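Local coordinates for putative xanthine dehydrogenase YAGS fad-binding subunit (Escherichia coli, PDB 5G5G), which probably oxidises aldehydes in the periplasm as the molybdenum cofactor-binding subunit of a three-subunit aldehyde oxidase of the xanthine dehydrogenase family, at residues 140-151 with 336-344. Numbering follows the deposited sequence.
Sequences AYSLADEKQAVN and LRLATLDLP
Ala140 and Asp342 join the two segments through a backbone hydrogen bond, Asp342 N donating to Ala140 O (2.8 Å). From there the short helix 143-147, N-capped by Ser142, passes over strand 336-340, the axes coming within 8.6 Å at closest approach with 115° between their directions. A second hydrogen bond runs from Ala140 N to the anti lone pair of Asp342 OD2 (3.0 Å). Tyr141 brings its ring edge, at CE1, to Asp342 O (3.4 Å), its plane 73° from the Asp342 carboxylate. Leu341 and Glu146 run alongside each other in opposing senses, Leu341 CD2 touching Glu146 CG (3.7 Å), while Ala339 CB meets Glu146 CB at 3.8 Å. Val150 sets its two methyls side by side along the strand, CG2 over Ala339 and CG1 against Arg337 CB (3.9 Å). The Arg337 chain, bent at chi2 (-75°), carries CD past the Asn151 backbone, and NH1 donates a hydrogen bond to Leu336 O and forms a salt bridge with Asp159. Replacing Arg337 by alanine would keep the touch on Val150 but would probably leave Asp159 without its charged mate and a gap beside the Asn151 backbone. With Leu143 on Leu286 and Lys147 in a cation-pi contact with Trp307, this is a helix laid across one face of the mixed sheet of the first molybdopterin-binding domain.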
ATOM      1  N   ALA C 140       6.004 -22.734 -15.342  1.00 22.28           N
ATOM      2  CA  ALA C 140       7.323 -22.267 -14.893  1.00 22.00           C
ATOM      3  C   ALA C 140       7.104 -21.074 -14.043  1.00 20.12           C
ATOM      4  O   ALA C 140       6.547 -20.061 -14.502  1.00 18.99           O
ATOM      5  CB  ALA C 140       8.214 -21.896 -16.066  1.00 22.74           C
ATOM      6  N   TYR C 141       7.512 -21.206 -12.772  1.00 19.88           N
ATOM      7  CA  TYR C 141       7.249 -20.221 -11.780  1.00 18.94           C
ATOM      8  C   TYR C 141       8.436 -19.656 -11.086  1.00 18.62           C
ATOM      9  O   TYR C 141       8.264 -18.758 -10.311  1.00 18.43           O
ATOM     10  CB  TYR C 141       6.260 -20.757 -10.750  1.00 19.33           C
ATOM     11  CG  TYR C 141       5.033 -21.299 -11.405  1.00 19.32           C
ATOM     12  CD1 TYR C 141       4.145 -20.438 -12.054  1.00 19.55           C
ATOM     13  CD2 TYR C 141       4.750 -22.663 -11.382  1.00 20.75           C
ATOM     14  CE1 TYR C 141       3.005 -20.939 -12.669  1.00 19.77           C
ATOM     15  CE2 TYR C 141       3.621 -23.178 -11.980  1.00 21.10           C
ATOM     16  CZ  TYR C 141       2.756 -22.315 -12.620  1.00 21.02           C
ATOM     17  OH  TYR C 141       1.653 -22.869 -13.224  1.00 22.13           O
ATOM     18  N   SER C 142       9.641 -20.168 -11.360  1.00 18.54           N
ATOM     19  CA  SER C 142      10.823 -19.732 -10.706  1.00 18.75           C
ATOM     20  C   SER C 142      11.786 -19.029 -11.662  1.00 18.45           C
ATOM     21  O   SER C 142      12.410 -19.657 -12.486  1.00 18.96           O
ATOM     22  CB  SER C 142      11.573 -20.931 -10.095  1.00 19.72           C
ATOM     23  OG  SER C 142      12.855 -20.509  -9.666  1.00 20.38           O
ATOM     24  N   LEU C 143      11.963 -17.731 -11.485  1.00 17.31           N
ATOM     25  CA  LEU C 143      12.892 -16.975 -12.306  1.00 16.75           C
ATOM     26  C   LEU C 143      14.282 -17.586 -12.179  1.00 17.79           C
ATOM     27  O   LEU C 143      15.002 -17.729 -13.174  1.00 16.91           O
ATOM     28  CB  LEU C 143      12.975 -15.509 -11.912  1.00 15.54           C
ATOM     29  CG  LEU C 143      13.998 -14.609 -12.602  1.00 15.02           C
ATOM     30  CD1 LEU C 143      13.710 -14.583 -14.104  1.00 15.01           C
ATOM     31  CD2 LEU C 143      14.006 -13.202 -12.017  1.00 14.51           C
ATOM     32  N   ALA C 144      14.664 -17.895 -10.951  1.00 18.57           N
ATOM     33  CA  ALA C 144      16.005 -18.483 -10.728  1.00 19.63           C
ATOM     34  C   ALA C 144      16.221 -19.764 -11.501  1.00 21.35           C
ATOM     35  O   ALA C 144      17.281 -19.962 -12.119  1.00 20.68           O
ATOM     36  CB  ALA C 144      16.241 -18.698  -9.245  1.00 20.18           C
ATOM     37  N   ASP C 145      15.231 -20.649 -11.496  1.00 21.66           N
ATOM     38  CA  ASP C 145      15.364 -21.896 -12.219  1.00 23.83           C
ATOM     39  C   ASP C 145      15.425 -21.653 -13.726  1.00 24.67           C
ATOM     40  O   ASP C 145      16.099 -22.387 -14.409  1.00 25.24           O
ATOM     41  CB  ASP C 145      14.227 -22.861 -11.904  1.00 24.91           C
ATOM     42  CG  ASP C 145      14.236 -23.349 -10.471  1.00 26.47           C
ATOM     43  OD1 ASP C 145      15.231 -23.172  -9.741  1.00 27.79           O
ATOM     44  OD2 ASP C 145      13.223 -23.946 -10.071  1.00 28.34           O
ATOM     45  N   GLU C 146      14.783 -20.606 -14.228  1.00 23.72           N
ATOM     46  CA  GLU C 146      14.745 -20.350 -15.658  1.00 24.64           C
ATOM     47  C   GLU C 146      15.983 -19.655 -16.193  1.00 25.55           C
ATOM     48  O   GLU C 146      16.204 -19.645 -17.397  1.00 24.67           O
ATOM     49  CB  GLU C 146      13.509 -19.541 -16.012  1.00 25.62           C
ATOM     50  CG  GLU C 146      12.204 -20.253 -15.706  1.00 26.17           C
ATOM     51  CD  GLU C 146      12.064 -21.631 -16.346  1.00 29.20           C
ATOM     52  OE1 GLU C 146      12.271 -21.753 -17.595  1.00 30.85           O
ATOM     53  OE2 GLU C 146      11.754 -22.582 -15.575  1.00 28.82           O
ATOM     54  N   LYS C 147      16.780 -19.067 -15.295  1.00 25.14           N
ATOM     55  CA  LYS C 147      17.877 -18.216 -15.703  1.00 26.78           C
ATOM     56  C   LYS C 147      18.855 -18.964 -16.563  1.00 28.06           C
ATOM     57  O   LYS C 147      19.201 -18.483 -17.647  1.00 27.09           O
ATOM     58  CB  LYS C 147      18.599 -17.632 -14.482  1.00 27.96           C
ATOM     59  CG  LYS C 147      19.759 -16.707 -14.857  1.00 29.03           C
ATOM     60  CD  LYS C 147      20.878 -16.788 -13.867  1.00 30.10           C
ATOM     61  CE  LYS C 147      21.945 -15.759 -14.172  1.00 30.35           C
ATOM     62  NZ  LYS C 147      23.049 -16.349 -14.930  1.00 31.37           N
ATOM     63  N   GLN C 148      19.255 -20.159 -16.116  1.00 31.57           N
ATOM     64  CA  GLN C 148      20.346 -20.887 -16.770  1.00 36.91           C
ATOM     65  C   GLN C 148      20.072 -21.039 -18.255  1.00 35.32           C
ATOM     66  O   GLN C 148      20.988 -20.856 -19.079  1.00 37.43           O
ATOM     67  CB  GLN C 148      20.556 -22.264 -16.134  1.00 42.30           C
ATOM     68  CG  GLN C 148      21.900 -22.920 -16.462  1.00 50.33           C
ATOM     69  CD  GLN C 148      21.960 -24.370 -16.006  1.00 54.17           C
ATOM     70  OE1 GLN C 148      20.986 -24.910 -15.451  1.00 61.54           O
ATOM     71  NE2 GLN C 148      23.090 -25.012 -16.241  1.00 55.87           N
ATOM     72  N   ALA C 149      18.812 -21.311 -18.587  1.00 31.38           N
ATOM     73  CA  ALA C 149      18.399 -21.553 -19.963  1.00 31.57           C
ATOM     74  C   ALA C 149      18.238 -20.321 -20.868  1.00 30.93           C
ATOM     75  O   ALA C 149      18.126 -20.492 -22.083  1.00 31.42           O
ATOM     76  CB  ALA C 149      17.118 -22.356 -19.976  1.00 31.47           C
ATOM     77  N   VAL C 150      18.178 -19.107 -20.316  1.00 27.84           N
ATOM     78  CA  VAL C 150      18.045 -17.911 -21.156  1.00 27.79           C
ATOM     79  C   VAL C 150      19.393 -17.199 -21.205  1.00 27.79           C
ATOM     80  O   VAL C 150      19.800 -16.539 -20.248  1.00 25.73           O
ATOM     81  CB  VAL C 150      16.946 -16.953 -20.633  1.00 28.05           C
ATOM     82  CG1 VAL C 150      16.755 -15.799 -21.613  1.00 28.90           C
ATOM     83  CG2 VAL C 150      15.640 -17.700 -20.440  1.00 27.69           C
ATOM     84  N   ASN C 151      20.084 -17.307 -22.323  1.00 29.15           N
ATOM     85  CA  ASN C 151      21.390 -16.657 -22.442  1.00 30.98           C
ATOM     86  C   ASN C 151      21.482 -15.742 -23.658  1.00 31.06           C
ATOM     87  O   ASN C 151      22.556 -15.278 -23.980  1.00 34.02           O
ATOM     88  CB  ASN C 151      22.515 -17.689 -22.405  1.00 33.76           C
ATOM     89  CG  ASN C 151      22.213 -18.872 -23.269  1.00 39.70           C
ATOM     90  OD1 ASN C 151      22.046 -18.741 -24.478  1.00 42.86           O
ATOM     91  ND2 ASN C 151      22.070 -20.033 -22.647  1.00 42.15           N
ATOM     92  N   LEU C 336      19.541  -7.512 -21.691  1.00 17.27           N
ATOM     93  CA  LEU C 336      18.372  -8.087 -21.030  1.00 17.28           C
ATOM     94  C   LEU C 336      18.184  -9.533 -21.422  1.00 17.30           C
ATOM     95  O   LEU C 336      18.470  -9.936 -22.565  1.00 18.19           O
ATOM     96  CB  LEU C 336      17.075  -7.300 -21.352  1.00 17.64           C
ATOM     97  CG  LEU C 336      17.017  -5.853 -20.892  1.00 17.77           C
ATOM     98  CD1 LEU C 336      15.718  -5.209 -21.389  1.00 18.03           C
ATOM     99  CD2 LEU C 336      17.171  -5.768 -19.376  1.00 17.15           C
ATOM    100  N   ARG C 337      17.657 -10.313 -20.481  1.00 17.35           N
ATOM    101  CA  ARG C 337      17.325 -11.714 -20.711  1.00 17.92           C
ATOM    102  C   ARG C 337      15.903 -11.931 -20.192  1.00 17.66           C
ATOM    103  O   ARG C 337      15.619 -11.633 -19.024  1.00 16.38           O
ATOM    104  CB  ARG C 337      18.322 -12.592 -20.006  1.00 18.79           C
ATOM    105  CG  ARG C 337      19.819 -12.310 -20.380  1.00 20.01           C
ATOM    106  CD  ARG C 337      20.117 -12.843 -21.701  1.00 22.00           C
ATOM    107  NE  ARG C 337      21.543 -12.583 -22.036  1.00 24.39           N
ATOM    108  CZ  ARG C 337      22.020 -11.488 -22.634  1.00 23.69           C
ATOM    109  NH1 ARG C 337      21.202 -10.536 -23.049  1.00 22.32           N
ATOM    110  NH2 ARG C 337      23.333 -11.423 -22.936  1.00 24.46           N
ATOM    111  N   LEU C 338      15.035 -12.454 -21.056  1.00 17.57           N
ATOM    112  CA  LEU C 338      13.619 -12.564 -20.731  1.00 18.08           C
ATOM    113  C   LEU C 338      13.196 -14.034 -20.680  1.00 18.10           C
ATOM    114  O   LEU C 338      13.160 -14.706 -21.720  1.00 18.94           O
ATOM    115  CB  LEU C 338      12.805 -11.777 -21.782  1.00 18.40           C
ATOM    116  CG  LEU C 338      11.296 -11.775 -21.517  1.00 18.91           C
ATOM    117  CD1 LEU C 338      10.899 -11.223 -20.173  1.00 18.58           C
ATOM    118  CD2 LEU C 338      10.664 -11.011 -22.661  1.00 19.93           C
ATOM    119  N   ALA C 339      12.886 -14.528 -19.489  1.00 17.49           N
ATOM    120  CA  ALA C 339      12.346 -15.885 -19.328  1.00 18.68           C
ATOM    121  C   ALA C 339      10.847 -15.858 -19.526  1.00 18.66           C
ATOM    122  O   ALA C 339      10.203 -14.811 -19.384  1.00 17.93           O
ATOM    123  CB  ALA C 339      12.658 -16.426 -17.943  1.00 18.57           C
ATOM    124  N   THR C 340      10.308 -17.051 -19.774  1.00 19.81           N
ATOM    125  CA  THR C 340       8.862 -17.249 -19.756  1.00 20.75           C
ATOM    126  C   THR C 340       8.422 -17.785 -18.398  1.00 20.08           C
ATOM    127  O   THR C 340       8.861 -18.848 -17.986  1.00 19.73           O
ATOM    128  CB  THR C 340       8.452 -18.172 -20.900  1.00 23.06           C
ATOM    129  OG1 THR C 340       8.803 -17.490 -22.099  1.00 23.21           O
ATOM    130  CG2 THR C 340       6.937 -18.405 -20.896  1.00 24.29           C
ATOM    131  N   LEU C 341       7.536 -17.047 -17.736  1.00 18.59           N
ATOM    132  CA  LEU C 341       6.986 -17.479 -16.449  1.00 18.04           C
ATOM    133  C   LEU C 341       5.481 -17.381 -16.533  1.00 18.09           C
ATOM    134  O   LEU C 341       4.989 -16.401 -17.064  1.00 17.79           O
ATOM    135  CB  LEU C 341       7.479 -16.639 -15.264  1.00 17.52           C
ATOM    136  CG  LEU C 341       9.004 -16.593 -14.939  1.00 17.60           C
ATOM    137  CD1 LEU C 341       9.291 -15.613 -13.817  1.00 17.04           C
ATOM    138  CD2 LEU C 341       9.493 -17.997 -14.581  1.00 18.00           C
ATOM    139  N   ASP C 342       4.797 -18.351 -15.916  1.00 18.33           N
ATOM    140  CA  ASP C 342       3.352 -18.436 -15.911  1.00 18.63           C
ATOM    141  C   ASP C 342       2.743 -17.849 -14.657  1.00 17.61           C
ATOM    142  O   ASP C 342       1.656 -18.234 -14.250  1.00 17.07           O
ATOM    143  CB  ASP C 342       2.946 -19.911 -16.071  1.00 20.26           C
ATOM    144  CG  ASP C 342       3.427 -20.480 -17.379  1.00 21.96           C
ATOM    145  OD1 ASP C 342       2.911 -19.982 -18.396  1.00 22.31           O
ATOM    146  OD2 ASP C 342       4.369 -21.345 -17.386  1.00 22.59           O
ATOM    147  N   LEU C 343       3.466 -16.964 -13.989  1.00 16.68           N
ATOM    148  CA  LEU C 343       2.912 -16.125 -12.954  1.00 16.20           C
ATOM    149  C   LEU C 343       2.003 -15.070 -13.598  1.00 15.30           C
ATOM    150  O   LEU C 343       1.939 -14.960 -14.822  1.00 14.73           O
ATOM    151  CB  LEU C 343       4.042 -15.445 -12.212  1.00 16.35           C
ATOM    152  CG  LEU C 343       4.915 -16.330 -11.329  1.00 16.88           C
ATOM    153  CD1 LEU C 343       6.164 -15.588 -10.902  1.00 16.96           C
ATOM    154  CD2 LEU C 343       4.157 -16.821 -10.103  1.00 17.50           C
ATOM    155  N   PRO C 344       1.284 -14.285 -12.776  1.00 14.73           N
ATOM    156  CA  PRO C 344       0.509 -13.185 -13.336  1.00 14.77           C
ATOM    157  C   PRO C 344       1.378 -12.218 -14.178  1.00 14.52           C
ATOM    158  O   PRO C 344       2.639 -12.287 -14.100  1.00 14.09           O
ATOM    159  CB  PRO C 344      -0.069 -12.520 -12.090  1.00 14.77           C
ATOM    160  CG  PRO C 344      -0.295 -13.704 -11.156  1.00 14.10           C
ATOM    161  CD  PRO C 344       1.004 -14.465 -11.333  1.00 14.68           C
TER